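TRNA-splicing ligase RtcB (PDB 2EPG) probably joins RNA ends carrying a 2',3'-cyclic phosphate or 3'-phosphate to 5'-hydroxyl ends, using GTP and manganese. Local coordinates at residues A[220-225]-A[477-482]; A[196-201]-A[253-258]. All coordinates share one frame; numbering follows the deposited sequence.

Contact 1 (A[220-225]-A[477-482]); sequences QYVDEV and ARLRPL
Arg-480 N donates to Tyr-221 O at 2.9 Å, an almost straight bond (171° at the hydrogen) and the shortest between the antiparallel strands 220-225 and 477-481. Chi1 of 66° places the Tyr-221 ring between its own backbone N and carbonyl carbon; there Arg-480 CB lies over one face, 4.2 Å from the centroid, and Leu-482 CG at the edge.

Further along, the register shifts by one between Val-222 and Glu-224, a beta bulge that contains Asp-223. From there the Asp-223 carboxylate is gripped side-on by Arg-478: NE of Arg-478 donates to the syn lone pair of Asp-223 OD2 at 3.0 Å, and NH1 of Arg-478 reaches OD1 of Asp-223 at 3.1 Å. The fit is twisted, carboxylate and guanidinium planes standing 53° apart. Glu-224 OE1 sits over one guanidinium face, 3.7 Å from Arg-478 NH1, a long, purely electrostatic pairing; its hydrogen bond goes to Tyr-226 OH. Tyr-390 adds a cation-pi contact to Arg-478. On the buried side, Val-222 CG2 packs on Leu-479 CD1, while the Gln-220 amide binds Thr-242 and Glu-218, the latter a predicted GMP ligand. Two acidic groups would be expected to stabilise the Arg-478 charge.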
ATOM      1  N   GLN A 220     -17.823   1.339  -5.845  1.00 28.08           N
ATOM      2  CA  GLN A 220     -17.842   0.196  -6.748  1.00 28.09           C
ATOM      3  C   GLN A 220     -18.846  -0.841  -6.250  1.00 28.58           C
ATOM      4  O   GLN A 220     -19.522  -0.661  -5.220  1.00 27.26           O
ATOM      5  CB  GLN A 220     -16.450  -0.480  -6.760  1.00 28.50           C
ATOM      6  CG  GLN A 220     -15.256   0.429  -6.448  1.00 28.83           C
ATOM      7  CD  GLN A 220     -14.075  -0.299  -5.779  1.00 28.60           C
ATOM      8  OE1 GLN A 220     -14.182  -0.788  -4.642  1.00 27.60           O
ATOM      9  NE2 GLN A 220     -12.953  -0.371  -6.481  1.00 26.08           N
ATOM     10  N   TYR A 221     -18.947  -1.932  -6.995  1.00 27.67           N
ATOM     11  CA  TYR A 221     -19.798  -3.025  -6.571  1.00 28.03           C
ATOM     12  C   TYR A 221     -19.019  -4.309  -6.833  1.00 27.54           C
ATOM     13  O   TYR A 221     -18.180  -4.369  -7.729  1.00 27.43           O
ATOM     14  CB  TYR A 221     -21.161  -3.018  -7.293  1.00 25.51           C
ATOM     15  CG  TYR A 221     -21.137  -3.276  -8.787  1.00 28.46           C
ATOM     16  CD1 TYR A 221     -20.994  -2.225  -9.700  1.00 29.01           C
ATOM     17  CD2 TYR A 221     -21.285  -4.569  -9.287  1.00 26.76           C
ATOM     18  CE1 TYR A 221     -21.004  -2.457 -11.071  1.00 29.87           C
ATOM     19  CE2 TYR A 221     -21.295  -4.814 -10.650  1.00 30.24           C
ATOM     20  CZ  TYR A 221     -21.156  -3.756 -11.536  1.00 30.35           C
ATOM     21  OH  TYR A 221     -21.163  -4.008 -12.884  1.00 32.67           O
ATOM     22  N   VAL A 222     -19.259  -5.318  -6.010  1.00 27.25           N
ATOM     23  CA  VAL A 222     -18.578  -6.593  -6.170  1.00 27.23           C
ATOM     24  C   VAL A 222     -19.249  -7.271  -7.369  1.00 28.36           C
ATOM     25  O   VAL A 222     -20.453  -7.503  -7.334  1.00 27.85           O
ATOM     26  CB  VAL A 222     -18.765  -7.457  -4.902  1.00 24.39           C
ATOM     27  CG1 VAL A 222     -18.119  -8.810  -5.087  1.00 22.44           C
ATOM     28  CG2 VAL A 222     -18.173  -6.738  -3.694  1.00 27.01           C
ATOM     29  N   ASP A 223     -18.510  -7.557  -8.439  1.00 29.20           N
ATOM     30  CA  ASP A 223     -19.160  -8.208  -9.571  1.00 32.03           C
ATOM     31  C   ASP A 223     -18.806  -9.691  -9.707  1.00 34.30           C
ATOM     32  O   ASP A 223     -19.387 -10.400 -10.530  1.00 32.74           O
ATOM     33  CB  ASP A 223     -18.894  -7.455 -10.891  1.00 35.09           C
ATOM     34  CG  ASP A 223     -17.611  -7.872 -11.572  1.00 39.84           C
ATOM     35  OD1 ASP A 223     -17.469  -7.587 -12.782  1.00 44.23           O
ATOM     36  OD2 ASP A 223     -16.741  -8.467 -10.913  1.00 43.92           O
ATOM     37  N   GLU A 224     -17.872 -10.165  -8.883  1.00 33.39           N
ATOM     38  CA  GLU A 224     -17.494 -11.563  -8.933  1.00 35.00           C
ATOM     39  C   GLU A 224     -16.892 -12.022  -7.608  1.00 34.50           C
ATOM     40  O   GLU A 224     -16.123 -11.291  -6.975  1.00 33.27           O
ATOM     41  CB  GLU A 224     -16.496 -11.783 -10.077  1.00 40.07           C
ATOM     42  CG  GLU A 224     -16.502 -13.191 -10.652  1.00 47.25           C
ATOM     43  CD  GLU A 224     -16.159 -13.218 -12.138  1.00 51.42           C
ATOM     44  OE1 GLU A 224     -14.972 -13.016 -12.485  1.00 53.40           O
ATOM     45  OE2 GLU A 224     -17.088 -13.429 -12.955  1.00 53.29           O
ATOM     46  N   VAL A 225     -17.264 -13.224  -7.181  1.00 32.42           N
ATOM     47  CA  VAL A 225     -16.735 -13.787  -5.949  1.00 33.60           C
ATOM     48  C   VAL A 225     -16.041 -15.099  -6.307  1.00 34.44           C
ATOM     49  O   VAL A 225     -16.660 -15.986  -6.899  1.00 35.43           O
ATOM     50  CB  VAL A 225     -17.852 -14.045  -4.920  1.00 33.64           C
ATOM     51  CG1 VAL A 225     -17.303 -14.854  -3.756  1.00 30.83           C
ATOM     52  CG2 VAL A 225     -18.414 -12.707  -4.422  1.00 34.40           C
ATOM     53  N   ALA A 477     -12.301 -11.650  -4.507  1.00 27.33           N
ATOM     54  CA  ALA A 477     -13.359 -10.969  -5.253  1.00 27.80           C
ATOM     55  C   ALA A 477     -12.837  -9.926  -6.209  1.00 27.39           C
ATOM     56  O   ALA A 477     -11.668  -9.542  -6.151  1.00 25.39           O
ATOM     57  CB  ALA A 477     -14.371 -10.327  -4.283  1.00 26.03           C
ATOM     58  N   ARG A 478     -13.718  -9.484  -7.105  1.00 28.06           N
ATOM     59  CA  ARG A 478     -13.389  -8.455  -8.075  1.00 28.71           C
ATOM     60  C   ARG A 478     -14.412  -7.357  -7.908  1.00 29.23           C
ATOM     61  O   ARG A 478     -15.590  -7.631  -7.683  1.00 29.87           O
ATOM     62  CB  ARG A 478     -13.424  -8.980  -9.514  1.00 27.49           C
ATOM     63  CG  ARG A 478     -12.966  -7.925 -10.508  1.00 28.28           C
ATOM     64  CD  ARG A 478     -12.866  -8.475 -11.925  1.00 33.90           C
ATOM     65  NE  ARG A 478     -14.174  -8.764 -12.498  1.00 36.70           N
ATOM     66  CZ  ARG A 478     -14.356  -9.499 -13.587  1.00 39.60           C
ATOM     67  NH1 ARG A 478     -15.577  -9.716 -14.052  1.00 40.02           N
ATOM     68  NH2 ARG A 478     -13.310 -10.033 -14.201  1.00 40.99           N
ATOM     69  N   LEU A 479     -13.943  -6.119  -8.038  1.00 28.00           N
ATOM     70  CA  LEU A 479     -14.747  -4.922  -7.860  1.00 29.72           C
ATOM     71  C   LEU A 479     -14.779  -4.071  -9.136  1.00 31.30           C
ATOM     72  O   LEU A 479     -13.737  -3.802  -9.734  1.00 29.91           O
ATOM     73  CB  LEU A 479     -14.145  -4.079  -6.722  1.00 28.44           C
ATOM     74  CG  LEU A 479     -14.222  -4.465  -5.235  1.00 30.70           C
ATOM     75  CD1 LEU A 479     -14.656  -5.889  -5.038  1.00 28.65           C
ATOM     76  CD2 LEU A 479     -12.875  -4.170  -4.575  1.00 28.60           C
ATOM     77  N   ARG A 480     -15.971  -3.635  -9.532  1.00 31.23           N
ATOM     78  CA  ARG A 480     -16.121  -2.797 -10.716  1.00 32.35           C
ATOM     79  C   ARG A 480     -16.534  -1.388 -10.269  1.00 31.36           C
ATOM     80  O   ARG A 480     -17.438  -1.222  -9.450  1.00 32.42           O
ATOM     81  CB  ARG A 480     -17.169  -3.415 -11.647  1.00 36.02           C
ATOM     82  CG  ARG A 480     -17.282  -2.715 -12.987  1.00 39.77           C
ATOM     83  CD  ARG A 480     -17.967  -3.585 -14.033  1.00 40.93           C
ATOM     84  NE  ARG A 480     -17.897  -2.938 -15.337  1.00 43.82           N
ATOM     85  CZ  ARG A 480     -18.566  -1.834 -15.653  1.00 47.52           C
ATOM     86  NH1 ARG A 480     -18.434  -1.300 -16.862  1.00 50.12           N
ATOM     87  NH2 ARG A 480     -19.390  -1.274 -14.769  1.00 49.60           N
ATOM     88  N   PRO A 481     -15.868  -0.351 -10.792  1.00 32.57           N
ATOM     89  CA  PRO A 481     -16.183   1.036 -10.424  1.00 33.60           C
ATOM     90  C   PRO A 481     -17.463   1.598 -11.031  1.00 34.94           C
ATOM     91  O   PRO A 481     -17.834   1.244 -12.148  1.00 34.60           O
ATOM     92  CB  PRO A 481     -14.954   1.803 -10.896  1.00 33.42           C
ATOM     93  CG  PRO A 481     -14.563   1.053 -12.130  1.00 34.51           C
ATOM     94  CD  PRO A 481     -14.730  -0.401 -11.732  1.00 34.27           C
ATOM     95  N   LEU A 482     -18.125   2.471 -10.273  1.00 34.52           N
ATOM     96  CA  LEU A 482     -19.354   3.131 -10.702  1.00 36.38           C
ATOM     97  C   LEU A 482     -19.132   4.635 -10.701  1.00 36.12           C
ATOM     98  O   LEU A 482     -19.598   5.339 -11.594  1.00 36.14           O
ATOM     99  CB  LEU A 482     -20.505   2.821  -9.744  1.00 37.40           C
ATOM    100  CG  LEU A 482     -21.099   1.417  -9.761  1.00 39.55           C
ATOM    101  CD1 LEU A 482     -21.856   1.180  -8.469  1.00 40.96           C
ATOM    102  CD2 LEU A 482     -22.005   1.261 -10.966  1.00 39.47           C
TER

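Contact 2 (A[196-201]-A[253-258]); sequences SERAFE and GHQVCQ
Ala-199 and Gln-255 mark the closest backbone approach, CA to CA 5.0 Å, between helices 197-201 and 253-258, whose short axes run nearly antiparallel at 167° and come within 8.3 Å of each other. The small Ala-199 side chain faces the other helix: its CB rests 3.5 Å from Gln-255 CB, and Val-256 CG2 touches the same methyl at 3.9 Å. Gln-255 leaves its helix with CG anti to the backbone N, then bends at chi2 (57°), which carries its amide against the extended chain of Arg-198. The two side chains cross at about a right angle, with amide and guanidinium planes 29° apart and Gln-255 NE2 over one face of the guanidinium, offset toward its rim. Gln-255 OE1 comes within 2.9 Å of Arg-198 NE, but the angle is too poor for a hydrogen bond, and the two groups simply pack together.

Gln-255 OE1 has a weak hydrogen bond with Arg-202 NH2, while NE2 donates to Asp-259, which also bonds Ser-196 OG. Ser-196 is the N-cap residue of helix 197-203, and its OG accepts the Ala-199 N-H at 3.0 Å, so Asp-259 links the cap to the neighbouring helix. Away from this interface, Phe-200 packs on helix 153-162, while Val-256 reaches Ile-107 and Cys-257 touches Pro-100 and Phe-105, placing helix 250-265 between helix 197-203 and the loop that carries the predicted manganese ligand Asp-106.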
ATOM      1  N   SER A 196      11.010  17.091   9.117  1.00 35.07           N
ATOM      2  CA  SER A 196      11.420  18.478   8.867  1.00 35.58           C
ATOM      3  C   SER A 196      10.251  19.440   8.881  1.00 37.17           C
ATOM      4  O   SER A 196       9.107  19.048   8.635  1.00 37.15           O
ATOM      5  CB  SER A 196      12.151  18.597   7.523  1.00 34.85           C
ATOM      6  OG  SER A 196      11.245  18.562   6.440  1.00 34.91           O
ATOM      7  N   GLU A 197      10.544  20.705   9.170  1.00 37.99           N
ATOM      8  CA  GLU A 197       9.512  21.737   9.214  1.00 39.03           C
ATOM      9  C   GLU A 197       8.807  21.777   7.886  1.00 37.77           C
ATOM     10  O   GLU A 197       7.590  21.892   7.821  1.00 37.59           O
ATOM     11  CB  GLU A 197      10.116  23.123   9.450  1.00 42.23           C
ATOM     12  CG  GLU A 197      10.926  23.267  10.704  1.00 48.09           C
ATOM     13  CD  GLU A 197      11.361  24.697  10.902  1.00 51.14           C
ATOM     14  OE1 GLU A 197      10.478  25.537  11.164  1.00 55.30           O
ATOM     15  OE2 GLU A 197      12.571  24.985  10.781  1.00 53.11           O
ATOM     16  N   ARG A 198       9.595  21.703   6.820  1.00 36.86           N
ATOM     17  CA  ARG A 198       9.061  21.746   5.473  1.00 37.48           C
ATOM     18  C   ARG A 198       8.070  20.604   5.218  1.00 38.23           C
ATOM     19  O   ARG A 198       7.001  20.821   4.641  1.00 38.49           O
ATOM     20  CB  ARG A 198      10.212  21.685   4.477  1.00 37.40           C
ATOM     21  CG  ARG A 198       9.787  21.664   3.037  1.00 40.87           C
ATOM     22  CD  ARG A 198      11.009  21.699   2.147  1.00 42.97           C
ATOM     23  NE  ARG A 198      10.660  21.647   0.733  1.00 46.56           N
ATOM     24  CZ  ARG A 198      11.533  21.864  -0.246  1.00 48.76           C
ATOM     25  NH1 ARG A 198      11.146  21.797  -1.513  1.00 50.32           N
ATOM     26  NH2 ARG A 198      12.791  22.168   0.049  1.00 50.18           N
ATOM     27  N   ALA A 199       8.422  19.391   5.639  1.00 37.58           N
ATOM     28  CA  ALA A 199       7.533  18.251   5.442  1.00 38.15           C
ATOM     29  C   ALA A 199       6.270  18.445   6.268  1.00 37.64           C
ATOM     30  O   ALA A 199       5.164  18.221   5.799  1.00 36.66           O
ATOM     31  CB  ALA A 199       8.239  16.961   5.846  1.00 37.61           C
ATOM     32  N   PHE A 200       6.442  18.885   7.502  1.00 40.23           N
ATOM     33  CA  PHE A 200       5.311  19.096   8.386  1.00 44.58           C
ATOM     34  C   PHE A 200       4.280  20.091   7.852  1.00 47.35           C
ATOM     35  O   PHE A 200       3.087  19.785   7.801  1.00 48.22           O
ATOM     36  CB  PHE A 200       5.806  19.549   9.756  1.00 46.26           C
ATOM     37  CG  PHE A 200       4.718  19.705  10.760  1.00 48.60           C
ATOM     38  CD1 PHE A 200       3.802  20.751  10.656  1.00 48.69           C
ATOM     39  CD2 PHE A 200       4.583  18.786  11.797  1.00 50.52           C
ATOM     40  CE1 PHE A 200       2.767  20.881  11.571  1.00 50.20           C
ATOM     41  CE2 PHE A 200       3.550  18.903  12.722  1.00 51.85           C
ATOM     42  CZ  PHE A 200       2.638  19.955  12.608  1.00 51.84           C
ATOM     43  N   GLU A 201       4.735  21.282   7.467  1.00 48.58           N
ATOM     44  CA  GLU A 201       3.843  22.315   6.942  1.00 50.64           C
ATOM     45  C   GLU A 201       3.288  21.958   5.566  1.00 51.99           C
ATOM     46  O   GLU A 201       2.172  22.332   5.223  1.00 51.57           O
ATOM     47  CB  GLU A 201       4.581  23.658   6.845  1.00 52.52           C
ATOM     48  CG  GLU A 201       5.010  24.255   8.184  1.00 55.60           C
ATOM     49  CD  GLU A 201       5.835  25.531   8.020  1.00 59.31           C
ATOM     50  OE1 GLU A 201       6.284  26.085   9.050  1.00 59.69           O
ATOM     51  OE2 GLU A 201       6.035  25.981   6.864  1.00 59.78           O
ATOM     52  N   GLY A 253       5.066  12.937   3.259  1.00 33.93           N
ATOM     53  CA  GLY A 253       5.881  11.758   3.030  1.00 31.73           C
ATOM     54  C   GLY A 253       6.904  11.953   1.931  1.00 33.59           C
ATOM     55  O   GLY A 253       8.040  11.485   2.020  1.00 32.71           O
ATOM     56  N   HIS A 254       6.499  12.648   0.881  1.00 32.65           N
ATOM     57  CA  HIS A 254       7.393  12.908  -0.233  1.00 36.50           C
ATOM     58  C   HIS A 254       8.608  13.703   0.275  1.00 35.21           C
ATOM     59  O   HIS A 254       9.754  13.370  -0.030  1.00 35.24           O
ATOM     60  CB  HIS A 254       6.645  13.708  -1.303  1.00 40.90           C
ATOM     61  CG  HIS A 254       7.385  13.834  -2.594  1.00 45.66           C
ATOM     62  ND1 HIS A 254       7.217  12.946  -3.635  1.00 49.62           N
ATOM     63  CD2 HIS A 254       8.286  14.751  -3.021  1.00 48.74           C
ATOM     64  CE1 HIS A 254       7.979  13.314  -4.652  1.00 49.99           C
ATOM     65  NE2 HIS A 254       8.638  14.406  -4.304  1.00 50.16           N
ATOM     66  N   GLN A 255       8.347  14.745   1.060  1.00 34.37           N
ATOM     67  CA  GLN A 255       9.416  15.591   1.593  1.00 35.16           C
ATOM     68  C   GLN A 255      10.351  14.798   2.495  1.00 34.59           C
ATOM     69  O   GLN A 255      11.560  14.927   2.393  1.00 35.38           O
ATOM     70  CB  GLN A 255       8.831  16.781   2.367  1.00 35.85           C
ATOM     71  CG  GLN A 255       9.848  17.881   2.693  1.00 36.44           C
ATOM     72  CD  GLN A 255      10.526  18.414   1.449  1.00 34.80           C
ATOM     73  OE1 GLN A 255       9.864  18.868   0.529  1.00 38.73           O
ATOM     74  NE2 GLN A 255      11.850  18.349   1.413  1.00 35.07           N
ATOM     75  N   VAL A 256       9.790  13.977   3.382  1.00 35.31           N
ATOM     76  CA  VAL A 256      10.599  13.154   4.274  1.00 32.41           C
ATOM     77  C   VAL A 256      11.551  12.252   3.482  1.00 33.12           C
ATOM     78  O   VAL A 256      12.698  12.021   3.887  1.00 34.46           O
ATOM     79  CB  VAL A 256       9.705  12.272   5.190  1.00 32.47           C
ATOM     80  CG1 VAL A 256      10.556  11.201   5.887  1.00 29.99           C
ATOM     81  CG2 VAL A 256       9.024  13.135   6.223  1.00 29.87           C
ATOM     82  N   CYS A 257      11.087  11.745   2.349  1.00 32.43           N
ATOM     83  CA  CYS A 257      11.936  10.885   1.539  1.00 35.14           C
ATOM     84  C   CYS A 257      13.092  11.711   0.985  1.00 34.40           C
ATOM     85  O   CYS A 257      14.250  11.293   1.027  1.00 34.57           O
ATOM     86  CB  CYS A 257      11.135  10.255   0.389  1.00 35.00           C
ATOM     87  SG  CYS A 257      12.090   9.109  -0.680  1.00 40.92           S
ATOM     88  N   GLN A 258      12.763  12.893   0.476  1.00 36.20           N
ATOM     89  CA  GLN A 258      13.753  13.806  -0.096  1.00 37.50           C
ATOM     90  C   GLN A 258      14.779  14.248   0.940  1.00 35.22           C
ATOM     91  O   GLN A 258      15.976  14.221   0.685  1.00 35.04           O
ATOM     92  CB  GLN A 258      13.057  15.038  -0.674  1.00 39.01           C
ATOM     93  CG  GLN A 258      14.014  16.096  -1.191  1.00 45.54           C
ATOM     94  CD  GLN A 258      14.702  15.688  -2.481  1.00 48.44           C
ATOM     95  OE1 GLN A 258      14.058  15.572  -3.527  1.00 53.27           O
ATOM     96  NE2 GLN A 258      16.015  15.463  -2.415  1.00 49.96           N
TER

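In the fold
Of the segments in contact, the first along the chain is helix 197-203, followed by strand 216-225, the next regular element. After helix 228-234 and strand 240-247 the chain enters helix 250-265, where contact 2 closes a short loop of 51 intervening residues. Contact 1 closes only near the C terminus, when strand 474-486 returns to strand 216-225 after 251 residues. The loops therefore cross: strand 216-225 departs inside the first and finds its partner well beyond it. Contact 2 joins two helices, and contact 1 joins two strands beside strands 240-247 and 391-395. Their centres lie 36 Å apart, on opposite sides of the chain's centre, and they do not touch.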